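Local coordinates for thioredoxin domain-containing protein (Sinorhizobium meliloti, PDB 3U5R) that is of unknown function but may act as an antioxidant oxidoreductase, as is usual for its AhpC/TSA thioredoxin-fold family, at residues F147-R152 with R179-A184; L156-Q161 with K189-T194; G86-Q91 with A184-K189; V75-A80 with K171-A176; A39-P44 with A94-N99. All coordinates share one frame; numbering follows the deposited sequence.

Interaction 1 (F147-R152 with R179-A184)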
# COMPACT_ATOMS: atom_id res chain seq x y z
N PHE A 147 -1.29 -2.46 -4.09
CA PHE A 147 -0.46 -1.27 -4.27
C PHE A 147 -0.96 -0.36 -5.39
O PHE A 147 -1.18 -0.82 -6.52
CB PHE A 147 0.96 -1.70 -4.66
CG PHE A 147 1.66 -2.54 -3.60
CD1 PHE A 147 2.27 -1.91 -2.51
CD2 PHE A 147 1.75 -3.95 -3.72
CE1 PHE A 147 2.94 -2.67 -1.52
CE2 PHE A 147 2.43 -4.71 -2.73
CZ PHE A 147 3.01 -4.05 -1.62
N PHE A 148 -1.10 0.94 -5.10
CA PHE A 148 -1.56 1.91 -6.11
C PHE A 148 -0.50 3.01 -6.16
O PHE A 148 -0.32 3.73 -5.16
CB PHE A 148 -2.90 2.55 -5.67
CG PHE A 148 -4.10 1.60 -5.53
CD1 PHE A 148 -4.25 0.73 -4.44
CD2 PHE A 148 -5.15 1.64 -6.47
CE1 PHE A 148 -5.35 -0.12 -4.33
CE2 PHE A 148 -6.27 0.84 -6.35
CZ PHE A 148 -6.40 -0.05 -5.28
N LEU A 149 0.21 3.19 -7.29
CA LEU A 149 1.19 4.22 -7.40
C LEU A 149 0.62 5.38 -8.26
O LEU A 149 0.15 5.11 -9.39
CB LEU A 149 2.48 3.70 -8.09
CG LEU A 149 3.66 4.68 -8.21
CD1 LEU A 149 4.24 5.05 -6.79
CD2 LEU A 149 4.69 4.04 -9.05
N TYR A 150 0.78 6.61 -7.76
CA TYR A 150 0.34 7.85 -8.42
C TYR A 150 1.53 8.74 -8.77
O TYR A 150 2.53 8.79 -8.03
CB TYR A 150 -0.60 8.63 -7.51
CG TYR A 150 -1.80 7.78 -7.21
CD1 TYR A 150 -2.89 7.76 -8.09
CD2 TYR A 150 -1.82 6.95 -6.06
CE1 TYR A 150 -4.01 6.98 -7.82
CE2 TYR A 150 -2.93 6.09 -5.80
CZ TYR A 150 -4.01 6.13 -6.70
OH TYR A 150 -5.09 5.30 -6.48
N ASP A 151 1.37 9.53 -9.83
CA ASP A 151 2.37 10.51 -10.24
C ASP A 151 2.10 11.85 -9.65
O ASP A 151 1.27 12.00 -8.73
CB ASP A 151 2.47 10.54 -11.78
CG ASP A 151 1.17 11.08 -12.45
OD1 ASP A 151 0.27 11.62 -11.74
OD2 ASP A 151 1.07 10.97 -13.67
N ARG A 152 2.78 12.83 -10.19
CA ARG A 152 2.81 14.21 -9.69
C ARG A 152 1.38 14.81 -9.68
O ARG A 152 1.04 15.59 -8.78
CB ARG A 152 3.72 15.12 -10.57
CG ARG A 152 5.26 14.76 -10.66
CD ARG A 152 6.21 16.04 -10.69
NE ARG A 152 5.96 16.84 -9.46
CZ ARG A 152 6.88 17.33 -8.62
NH1 ARG A 152 8.17 17.17 -8.88
NH2 ARG A 152 6.50 17.97 -7.51
N ARG A 179 9.65 -0.99 -7.71
CA ARG A 179 10.84 -0.16 -7.86
C ARG A 179 10.96 0.37 -9.26
O ARG A 179 11.15 1.54 -9.43
CB ARG A 179 12.10 -0.92 -7.47
CG ARG A 179 12.13 -1.14 -5.92
CD ARG A 179 13.33 -2.16 -5.52
NE ARG A 179 13.51 -2.27 -4.07
CZ ARG A 179 14.18 -1.42 -3.30
NH1 ARG A 179 14.84 -0.39 -3.79
NH2 ARG A 179 14.32 -1.72 -2.01
N ALA A 180 10.87 -0.49 -10.26
CA ALA A 180 10.94 -0.03 -11.65
C ALA A 180 9.88 1.06 -11.95
O ALA A 180 10.21 2.09 -12.57
CB ALA A 180 10.85 -1.24 -12.66
N ALA A 181 8.65 0.88 -11.48
CA ALA A 181 7.56 1.86 -11.67
C ALA A 181 7.88 3.22 -10.97
O ALA A 181 7.78 4.29 -11.57
CB ALA A 181 6.24 1.26 -11.13
N VAL A 182 8.34 3.17 -9.71
CA VAL A 182 8.74 4.39 -9.02
C VAL A 182 9.87 5.14 -9.74
O VAL A 182 9.78 6.38 -9.92
CB VAL A 182 9.12 4.11 -7.53
CG1 VAL A 182 9.63 5.43 -6.87
CG2 VAL A 182 7.88 3.59 -6.82
N ASP A 183 10.91 4.39 -10.16
CA ASP A 183 12.04 4.96 -10.88
C ASP A 183 11.54 5.70 -12.17
O ASP A 183 11.99 6.80 -12.45
CB ASP A 183 13.00 3.87 -11.33
CG ASP A 183 13.84 3.28 -10.14
OD1 ASP A 183 13.81 3.83 -9.02
OD2 ASP A 183 14.55 2.28 -10.34
N ALA A 184 10.68 5.04 -12.94
CA ALA A 184 10.11 5.60 -14.14
C ALA A 184 9.38 6.91 -13.76
O ALA A 184 9.56 7.96 -14.43
CB ALA A 184 9.09 4.61 -14.74
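In the beta-beta-alpha end of a thioredoxin fold, Leu149 of strand 146-150 packs against Ala181 and Val182 of helix 176-186. No hydrogen bond joins the strand to the helix. Leu149 and Val182 are the closest pair of backbones, with CA atoms 7.7 Å apart, so the space between strand and helix is filled by side chains.

Leu149 points at the helix with CG anti to the backbone N (chi1 -177°), which carries CG and its methyls toward the helix. Leu149 CD2 lies 3.8 Å from Ala181 CB. The same methyl lies 3.8 Å from the backbone nitrogen, Val182 N, so it settles where the two residues join. Leu149 CD1 meets Val182 CG2 at 3.9 Å. The Leu149 and Val182 side chains cross at about a right angle, and Val182 CG2 touches both leucine methyls.

Val182 has a divided role. Its CG2 faces the strand, while Val182 CG1 packs on Tyr88 CE1 at 3.7 Å. It therefore sits between the sheet and helix 78-88. A polar pair also ties the two helices together: Arg179 forms a salt bridge with Asp87.

All three touching residues are buried. Leu149 also packs on Leu63 of the adjacent strand 61-66. The last helix packed on one face of the central sheet, as here, is characteristic of the thioredoxin fold.

Interaction 2 (L156-Q161 with K189-T194); sequences LVYHGQ and KDVGTT
One valine, Val191, packs against two successive strand residues, Val157 and Tyr158. Both of these face Leu149 of the neighbouring strand, which makes them a classic beta bulge. Val157 has a psi of -21°, far from a regular strand value, and this turns the chain at the bulge.

Val191 meets the bulge with both methyl groups. Val191 CG2 lies 4.0 Å from Val157 CB. Val191 CG1 lies 3.8 Å from the carbonyl oxygen, Val157 O, and 4.0 Å from Tyr158 CD1. It reaches the tyrosine ring obliquely. The valine crosses each of its two partners at about a right angle. Val157 O itself is hydrogen-bonded to Gln195 NE2, so the loop also grips the bulge by a polar bond.

Tyr158 has CG anti to its own N (chi1 175°), and its ring runs along the strand. Its OH donates to Gln161 O at 2.6 Å. The bond lies in the carbonyl plane on a lone pair, with a C=O to donor angle of 132°. It ties down the far end of the ring.

Val191 and Tyr158 both touch Ala181, and Val157 touches Val185, so helix 176-186 closes the apolar patch. An outermost strand with a classic bulge, covered by the loop that follows the last helix, ends the thioredoxin-like sheet here.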
# COMPACT_ATOMS: atom_id res chain seq x y z
N LEU A 156 -3.33 7.52 -11.42
CA LEU A 156 -2.80 6.15 -11.19
C LEU A 156 -1.91 5.68 -12.34
O LEU A 156 -2.34 5.67 -13.50
CB LEU A 156 -3.94 5.15 -11.01
CG LEU A 156 -3.60 3.67 -10.69
CD1 LEU A 156 -3.00 3.53 -9.27
CD2 LEU A 156 -4.88 2.81 -10.79
N VAL A 157 -0.67 5.31 -12.05
CA VAL A 157 0.26 4.86 -13.08
C VAL A 157 0.68 3.45 -12.93
O VAL A 157 1.16 2.86 -13.91
CB VAL A 157 1.53 5.72 -13.17
CG1 VAL A 157 1.21 7.15 -13.79
CG2 VAL A 157 2.24 5.92 -11.73
N TYR A 158 0.56 2.89 -11.72
CA TYR A 158 0.88 1.46 -11.59
C TYR A 158 -0.04 0.89 -10.53
O TYR A 158 -0.25 1.53 -9.49
CB TYR A 158 2.37 1.23 -11.20
CG TYR A 158 2.72 -0.25 -10.93
CD1 TYR A 158 3.18 -1.06 -11.97
CD2 TYR A 158 2.57 -0.83 -9.66
CE1 TYR A 158 3.51 -2.44 -11.76
CE2 TYR A 158 2.92 -2.22 -9.42
CZ TYR A 158 3.36 -2.99 -10.47
OH TYR A 158 3.66 -4.29 -10.33
N HIS A 159 -0.59 -0.28 -10.82
CA HIS A 159 -1.49 -0.97 -9.93
C HIS A 159 -1.16 -2.44 -10.09
O HIS A 159 -1.41 -3.05 -11.11
CB HIS A 159 -2.99 -0.65 -10.21
CG HIS A 159 -3.94 -1.38 -9.33
ND1 HIS A 159 -3.71 -1.54 -7.98
CD2 HIS A 159 -5.08 -2.05 -9.60
CE1 HIS A 159 -4.69 -2.25 -7.45
NE2 HIS A 159 -5.53 -2.56 -8.42
N GLY A 160 -0.51 -3.02 -9.08
CA GLY A 160 -0.21 -4.46 -9.19
C GLY A 160 0.80 -4.91 -8.14
O GLY A 160 0.96 -4.28 -7.09
N GLN A 161 1.42 -6.04 -8.44
CA GLN A 161 2.31 -6.77 -7.51
C GLN A 161 3.55 -5.95 -7.13
O GLN A 161 4.11 -5.06 -7.88
CB GLN A 161 2.70 -8.13 -8.16
CG GLN A 161 3.78 -8.01 -9.27
CD GLN A 161 4.11 -9.40 -9.88
OE1 GLN A 161 3.48 -10.38 -9.57
NE2 GLN A 161 5.08 -9.45 -10.73
N LYS A 189 9.55 9.23 -16.75
CA LYS A 189 9.33 8.29 -17.86
C LYS A 189 8.03 7.49 -17.74
O LYS A 189 7.33 7.58 -16.73
CB LYS A 189 10.47 7.31 -17.98
CG LYS A 189 11.81 7.96 -18.11
CD LYS A 189 12.76 7.03 -18.82
CE LYS A 189 13.97 7.80 -19.36
NZ LYS A 189 15.19 6.97 -19.08
N ASP A 190 7.72 6.73 -18.79
CA ASP A 190 6.51 5.88 -18.81
C ASP A 190 6.67 4.60 -17.97
O ASP A 190 7.67 3.90 -18.08
CB ASP A 190 6.20 5.49 -20.27
CG ASP A 190 5.58 6.66 -21.08
OD1 ASP A 190 5.42 7.78 -20.53
OD2 ASP A 190 5.23 6.42 -22.25
N VAL A 191 5.69 4.29 -17.12
CA VAL A 191 5.73 3.04 -16.38
C VAL A 191 5.51 1.87 -17.38
O VAL A 191 4.76 2.03 -18.34
CB VAL A 191 4.69 3.03 -15.24
CG1 VAL A 191 4.65 1.63 -14.54
CG2 VAL A 191 5.04 4.13 -14.25
N GLY A 192 6.18 0.73 -17.19
CA GLY A 192 6.02 -0.43 -18.10
C GLY A 192 4.54 -0.87 -18.13
O GLY A 192 3.77 -0.69 -17.15
N THR A 193 4.12 -1.44 -19.26
CA THR A 193 2.71 -1.72 -19.48
C THR A 193 2.30 -3.09 -18.90
O THR A 193 1.14 -3.34 -18.72
CB THR A 193 2.41 -1.73 -21.01
OG1 THR A 193 3.19 -2.77 -21.57
CG2 THR A 193 2.80 -0.37 -21.68
N THR A 194 3.25 -3.97 -18.59
CA THR A 194 2.95 -5.24 -17.91
C THR A 194 2.78 -4.96 -16.45
O THR A 194 3.79 -4.68 -15.74
CB THR A 194 4.14 -6.23 -18.02
OG1 THR A 194 4.39 -6.45 -19.39
CG2 THR A 194 3.86 -7.67 -17.28

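Interaction 3 (G86-Q91 with A184-K189)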
# COMPACT_ATOMS: atom_id res chain seq x y z
N GLY A 86 12.11 3.24 2.85
CA GLY A 86 13.31 3.94 3.35
C GLY A 86 14.27 4.30 2.21
O GLY A 86 14.78 5.44 2.13
N ASP A 87 14.49 3.37 1.29
CA ASP A 87 15.41 3.61 0.19
C ASP A 87 15.00 4.88 -0.58
O ASP A 87 15.85 5.57 -1.09
CB ASP A 87 15.36 2.47 -0.84
CG ASP A 87 16.21 1.26 -0.46
OD1 ASP A 87 16.98 1.39 0.52
OD2 ASP A 87 16.05 0.17 -1.13
N TYR A 88 13.69 5.08 -0.78
CA TYR A 88 13.19 6.19 -1.61
C TYR A 88 12.84 7.47 -0.84
O TYR A 88 12.47 8.51 -1.46
CB TYR A 88 11.94 5.76 -2.40
CG TYR A 88 12.32 4.94 -3.61
CD1 TYR A 88 12.74 5.53 -4.79
CD2 TYR A 88 12.29 3.59 -3.54
CE1 TYR A 88 13.11 4.74 -5.91
CE2 TYR A 88 12.63 2.79 -4.62
CZ TYR A 88 13.04 3.35 -5.78
OH TYR A 88 13.36 2.48 -6.81
N ALA A 89 12.92 7.39 0.49
CA ALA A 89 12.56 8.57 1.33
C ALA A 89 13.59 9.66 1.01
O ALA A 89 14.81 9.45 1.11
CB ALA A 89 12.54 8.20 2.89
N GLY A 90 13.15 10.80 0.53
CA GLY A 90 14.17 11.78 0.15
C GLY A 90 14.45 11.78 -1.34
O GLY A 90 15.10 12.73 -1.82
N GLN A 91 13.97 10.77 -2.09
CA GLN A 91 14.12 10.76 -3.56
C GLN A 91 12.82 11.25 -4.24
O GLN A 91 12.80 11.47 -5.43
CB GLN A 91 14.44 9.39 -4.11
CG GLN A 91 15.77 8.93 -3.54
CD GLN A 91 16.45 8.05 -4.50
OE1 GLN A 91 17.15 8.53 -5.41
NE2 GLN A 91 16.24 6.74 -4.35
N ALA A 184 10.68 5.04 -12.94
CA ALA A 184 10.11 5.60 -14.14
C ALA A 184 9.38 6.91 -13.76
O ALA A 184 9.56 7.96 -14.43
CB ALA A 184 9.09 4.61 -14.74
N VAL A 185 8.50 6.86 -12.76
CA VAL A 185 7.78 8.09 -12.38
C VAL A 185 8.77 9.20 -11.97
O VAL A 185 8.64 10.38 -12.38
CB VAL A 185 6.76 7.91 -11.19
CG1 VAL A 185 6.22 9.30 -10.71
CG2 VAL A 185 5.61 6.95 -11.57
N LEU A 186 9.73 8.86 -11.10
CA LEU A 186 10.58 9.90 -10.57
C LEU A 186 11.46 10.49 -11.71
O LEU A 186 11.78 11.67 -11.66
CB LEU A 186 11.49 9.36 -9.44
CG LEU A 186 10.80 9.00 -8.12
CD1 LEU A 186 11.94 8.62 -7.15
CD2 LEU A 186 9.95 10.20 -7.63
N LYS A 187 11.84 9.67 -12.72
CA LYS A 187 12.62 10.18 -13.85
C LYS A 187 11.74 10.80 -14.94
O LYS A 187 12.24 11.13 -16.00
CB LYS A 187 13.44 9.08 -14.55
CG LYS A 187 14.49 8.32 -13.75
CD LYS A 187 15.38 7.51 -14.74
CE LYS A 187 15.53 6.00 -14.40
NZ LYS A 187 16.28 5.76 -13.12
N GLY A 188 10.45 10.96 -14.69
CA GLY A 188 9.53 11.46 -15.69
C GLY A 188 9.30 10.54 -16.88
O GLY A 188 8.89 11.02 -17.93
N LYS A 189 9.55 9.23 -16.75
CA LYS A 189 9.33 8.29 -17.86
C LYS A 189 8.03 7.49 -17.74
O LYS A 189 7.33 7.58 -16.73
CB LYS A 189 10.47 7.31 -17.98
CG LYS A 189 11.81 7.96 -18.11
CD LYS A 189 12.76 7.03 -18.82
CE LYS A 189 13.97 7.80 -19.36
NZ LYS A 189 15.19 6.97 -19.08
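Leu186, near the end of helix 176-186, reaches across to Tyr88 and Gln91 at the end of helix 78-88. Its CB leaves the backbone in the direction of 86-91. CG follows, 4.2 Å from Gln91 O. The chain then forks. Leu186 CD1 continues the chain, anti to CA (chi2 -175°), and stands 3.4 Å from Gln91 O. It also touches Gln91 CB at 4.0 Å and Tyr88 CD1 at 4.0 Å, meeting the ring obliquely. Leu186 CD2 lies 3.8 Å from Gln91 O, so both methyls straddle that carbonyl oxygen. No hydrogen bond crosses the contact.

The Tyr88 ring is held at its other end, where its OH bonds to Asp183. Behind Leu186 the helix stops in a Schellman motif. Lys189 N bonds to Ala184 O at 2.6 Å and Gly188 N bonds to Val185 O. Gly188 has positive phi, which favours glycine and is usual at the C-prime position.

Leu186 also packs on Pro60 and Ala61. It thus lies where the ends of helices 78-88 and 176-186 come together, beside the start of strand 61-66.

Interaction 4 (V75-A80 with K171-A176); sequences VLIREA and KDVTGA
Val173 fits against Leu76, Ile77 and Ala80, at the start of helix 78-88 of the thioredoxin fold. These three belong to the helical region after strand 61-66, here 72-75 and 78-88. In AhpC/TSA relatives the peroxidatic cysteine lies at the start of this region. The second segment, 171-176, leads into helix 176-186.

After Lys171 and Asp172, which stay clear of 75-80, Val173 makes the side-chain contacts. Its CG1 is anti to the backbone N (chi1 -173°) and reaches Ile77 and Ala80, while CG2, beside the N, reaches Leu76. Val173 CG1 lies 3.6 Å from Ile77 CG2 and 3.7 Å from Ala80 CB. Val173 CG2 lies 3.7 Å from Leu76 CG, and also 3.6 Å from the carbonyl oxygen, Leu76 O. Ile77 crosses the valine at about a right angle. Ile77 meets it with CG2, while its longer branch leads away and CD1 packs on Phe147.

The Thr174 side chain points away from 75-80. Asp163 OD2 accepts hydrogen bonds from both Thr174 N and Gly175 N, which fixes the turn. Gly175 has positive phi (68°) and takes the N-cap position of helix 176-186. Ala176 starts the helix. Its N donates to Thr174 OG1 at 2.9 Å, with an N-H...O angle of 154°, which closes an ST turn.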
# COMPACT_ATOMS: atom_id res chain seq x y z
N VAL A 75 3.05 -10.55 5.22
CA VAL A 75 4.22 -11.04 6.02
C VAL A 75 5.44 -11.30 5.14
O VAL A 75 6.59 -10.84 5.41
CB VAL A 75 3.79 -12.30 6.92
CG1 VAL A 75 5.05 -13.11 7.53
CG2 VAL A 75 2.80 -11.81 8.08
N LEU A 76 5.21 -11.99 4.02
CA LEU A 76 6.28 -12.18 3.03
C LEU A 76 7.13 -10.93 2.67
O LEU A 76 8.37 -11.03 2.51
CB LEU A 76 5.68 -12.77 1.75
CG LEU A 76 6.68 -13.06 0.64
CD1 LEU A 76 7.53 -14.34 0.87
CD2 LEU A 76 5.88 -13.18 -0.65
N ILE A 77 6.52 -9.75 2.50
CA ILE A 77 7.22 -8.62 1.91
C ILE A 77 7.42 -7.51 2.96
O ILE A 77 7.82 -6.40 2.65
CB ILE A 77 6.40 -8.02 0.77
CG1 ILE A 77 5.03 -7.58 1.35
CG2 ILE A 77 6.21 -9.03 -0.34
CD1 ILE A 77 4.22 -6.79 0.35
N ARG A 78 7.11 -7.75 4.21
CA ARG A 78 7.12 -6.69 5.18
C ARG A 78 8.50 -6.04 5.42
O ARG A 78 8.63 -4.85 5.42
CB ARG A 78 6.38 -7.14 6.42
CG ARG A 78 6.87 -6.76 7.71
CD ARG A 78 6.79 -7.95 8.67
NE ARG A 78 5.49 -8.20 9.21
CZ ARG A 78 5.16 -9.23 9.95
NH1 ARG A 78 6.01 -10.19 10.23
NH2 ARG A 78 3.94 -9.31 10.39
N GLU A 79 9.51 -6.85 5.54
CA GLU A 79 10.84 -6.34 5.66
C GLU A 79 11.26 -5.55 4.40
O GLU A 79 11.85 -4.54 4.48
CB GLU A 79 11.79 -7.46 5.99
CG GLU A 79 11.55 -8.09 7.36
CD GLU A 79 10.36 -9.08 7.44
OE1 GLU A 79 9.78 -9.49 6.40
OE2 GLU A 79 10.01 -9.45 8.59
N ALA A 80 10.94 -6.07 3.24
CA ALA A 80 11.22 -5.46 1.98
C ALA A 80 10.49 -4.15 1.77
O ALA A 80 11.00 -3.28 1.25
CB ALA A 80 10.96 -6.35 0.90
N LYS A 171 10.86 -17.45 -4.88
CA LYS A 171 11.46 -16.27 -5.50
C LYS A 171 11.83 -15.27 -4.42
O LYS A 171 11.13 -15.14 -3.42
CB LYS A 171 10.49 -15.67 -6.53
CG LYS A 171 10.29 -16.65 -7.73
CD LYS A 171 9.47 -16.00 -8.86
CE LYS A 171 9.73 -16.75 -10.18
NZ LYS A 171 8.71 -16.26 -11.11
N ASP A 172 12.97 -14.61 -4.60
CA ASP A 172 13.45 -13.59 -3.71
C ASP A 172 12.46 -12.41 -3.69
O ASP A 172 11.99 -12.03 -4.73
CB ASP A 172 14.81 -13.04 -4.25
CG ASP A 172 16.00 -14.01 -3.97
OD1 ASP A 172 15.93 -14.83 -3.00
OD2 ASP A 172 17.01 -13.92 -4.73
N VAL A 173 12.24 -11.81 -2.54
CA VAL A 173 11.42 -10.59 -2.39
C VAL A 173 12.34 -9.37 -2.64
O VAL A 173 13.21 -9.06 -1.80
CB VAL A 173 10.69 -10.47 -1.01
CG1 VAL A 173 9.71 -9.24 -1.02
CG2 VAL A 173 9.92 -11.73 -0.70
N THR A 174 12.16 -8.75 -3.81
CA THR A 174 13.03 -7.70 -4.34
C THR A 174 12.29 -6.39 -4.47
O THR A 174 12.90 -5.33 -4.55
CB THR A 174 13.45 -7.99 -5.81
OG1 THR A 174 12.26 -8.07 -6.62
CG2 THR A 174 14.28 -9.38 -5.94
N GLY A 175 10.96 -6.44 -4.59
CA GLY A 175 10.24 -5.21 -4.91
C GLY A 175 10.50 -4.69 -6.32
O GLY A 175 10.14 -3.55 -6.63
N ALA A 176 11.09 -5.51 -7.20
CA ALA A 176 11.56 -4.97 -8.51
C ALA A 176 10.48 -4.34 -9.40
O ALA A 176 10.73 -3.30 -9.99
CB ALA A 176 12.38 -6.05 -9.34

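Interaction 5 (A39-P44 with A94-N99)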
# COMPACT_ATOMS: atom_id res chain seq x y z
N ALA A 39 -8.13 8.99 -4.55
CA ALA A 39 -9.24 9.54 -3.81
C ALA A 39 -8.66 10.15 -2.53
O ALA A 39 -7.65 9.63 -1.97
CB ALA A 39 -10.19 8.41 -3.44
N ASP A 40 -9.29 11.22 -2.05
CA ASP A 40 -8.81 11.89 -0.87
C ASP A 40 -9.28 11.11 0.36
O ASP A 40 -10.20 10.29 0.28
CB ASP A 40 -9.23 13.35 -0.79
CG ASP A 40 -8.20 14.21 0.07
OD1 ASP A 40 -7.32 13.68 0.83
OD2 ASP A 40 -8.26 15.44 -0.06
N PHE A 41 -8.60 11.28 1.50
CA PHE A 41 -9.03 10.55 2.70
C PHE A 41 -8.60 11.40 3.88
O PHE A 41 -7.83 12.36 3.73
CB PHE A 41 -8.30 9.18 2.80
CG PHE A 41 -6.77 9.29 2.61
CD1 PHE A 41 -5.94 9.65 3.66
CD2 PHE A 41 -6.19 9.07 1.37
CE1 PHE A 41 -4.54 9.75 3.49
CE2 PHE A 41 -4.81 9.20 1.15
CZ PHE A 41 -3.97 9.55 2.24
N VAL A 42 -9.07 11.04 5.07
CA VAL A 42 -8.50 11.55 6.31
C VAL A 42 -8.43 10.33 7.22
O VAL A 42 -9.44 9.69 7.46
CB VAL A 42 -9.37 12.68 6.89
CG1 VAL A 42 -10.85 12.27 6.89
CG2 VAL A 42 -8.91 13.05 8.28
N LEU A 43 -7.24 9.99 7.73
CA LEU A 43 -7.10 8.70 8.44
C LEU A 43 -6.06 8.87 9.54
O LEU A 43 -5.14 9.62 9.37
CB LEU A 43 -6.52 7.64 7.46
CG LEU A 43 -7.51 7.06 6.42
CD1 LEU A 43 -6.74 6.13 5.55
CD2 LEU A 43 -8.70 6.31 6.94
N PRO A 44 -6.18 8.11 10.63
CA PRO A 44 -5.34 8.36 11.78
C PRO A 44 -4.20 7.32 11.86
O PRO A 44 -4.41 6.18 11.44
CB PRO A 44 -6.28 8.14 12.95
CG PRO A 44 -7.32 7.02 12.41
CD PRO A 44 -7.41 7.36 10.92
N ALA A 94 6.49 9.36 -1.56
CA ALA A 94 5.75 9.24 -0.33
C ALA A 94 5.05 7.89 -0.32
O ALA A 94 4.49 7.47 -1.33
CB ALA A 94 4.70 10.36 -0.22
N VAL A 95 5.09 7.20 0.82
CA VAL A 95 4.35 5.94 0.97
C VAL A 95 3.35 6.09 2.05
O VAL A 95 3.64 6.61 3.15
CB VAL A 95 5.28 4.72 1.33
CG1 VAL A 95 4.47 3.45 1.63
CG2 VAL A 95 6.31 4.45 0.17
N VAL A 96 2.11 5.66 1.78
CA VAL A 96 1.11 5.63 2.86
C VAL A 96 0.55 4.26 2.88
O VAL A 96 0.01 3.84 1.84
CB VAL A 96 -0.02 6.66 2.67
CG1 VAL A 96 -0.55 6.61 1.25
CG2 VAL A 96 -1.13 6.43 3.68
N ALA A 97 0.59 3.60 4.05
CA ALA A 97 -0.04 2.31 4.20
C ALA A 97 -1.33 2.37 4.97
O ALA A 97 -1.42 3.14 5.90
CB ALA A 97 0.94 1.31 4.90
N ILE A 98 -2.30 1.51 4.66
CA ILE A 98 -3.63 1.60 5.25
C ILE A 98 -4.09 0.17 5.61
O ILE A 98 -3.98 -0.74 4.81
CB ILE A 98 -4.66 2.23 4.26
CG1 ILE A 98 -4.28 3.69 3.95
CG2 ILE A 98 -6.11 2.17 4.87
CD1 ILE A 98 -5.06 4.28 2.73
N ASN A 99 -4.57 -0.00 6.82
CA ASN A 99 -5.10 -1.29 7.22
C ASN A 99 -6.60 -1.08 7.29
O ASN A 99 -7.09 -0.36 8.21
CB ASN A 99 -4.54 -1.65 8.60
CG ASN A 99 -4.96 -3.00 9.05
OD1 ASN A 99 -6.15 -3.37 8.94
ND2 ASN A 99 -3.98 -3.79 9.51
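The backbones of 39-44 and 94-99 are stacked in layers rather than paired as strands. Leu43 and Ile98 have the nearest CA atoms, 8.5 Å apart, and no hydrogen bond joins the segments. Strand 94-99 is regular. In 39-44 the chain is extended and runs into the short strand that includes Leu43 and Pro44. Alternate residues point across: Phe41 and Leu43 on one side, Val96 and Ile98 on the other.

Leu43 and Ile98 make the tighter contact. Leu43 CG is anti to the carbonyl carbon (chi1 -76°), which sets its CD1 over Ile98. Leu43 CD1 lies 3.8 Å from Ile98 CD1 and 3.8 Å from Ile98 CG1. Ile98 CG2 is slightly further from the same methyl. One leucine methyl is thus set against the whole branched end of the isoleucine, and the two side chains cross at about a right angle. Phe41 meets Val96 more loosely. Phe41 CZ is 4.5 Å from Val96 CG2, and the approach to the ring is oblique.

The loop before Phe41 is steadied by Asp40. Its OD1 accepts from Phe41 N at 2.8 Å, on the anti side of the carboxylate and 26° out of its plane. The same oxygen bonds to Leu53 N.

Helix 134-139 closes this layer, with Val135 touching both Phe41 and Leu43. Strand 93-99 runs between 61-66 and 127-129. The contact lies on the sheet face opposite to helices 78-88 and 176-186.

Interactions 1 and 5 are buried and apolar, and they pack opposite faces of the same five-stranded sheet, their centres about 16 Å apart. Interactions 2, 3 and 4 lie nearer the surface. There, backbone carbonyls join the apolar contacts, and turns and loop ends are fixed by hydrogen bonds. Interactions 1 and 3 both use helix 176-186, and interactions 3 and 4 hold two ends of helix 78-88, about 19 Å apart between centres. Interaction 2 sits beside interaction 1: strands 146-150 and 156-160 are sheet neighbours. No direct hydrogen bond spans the two segments of any contact. Polar bonds tie interaction 1 to interactions 2 and 3, and interactions 2 and 3 meet by apolar packing.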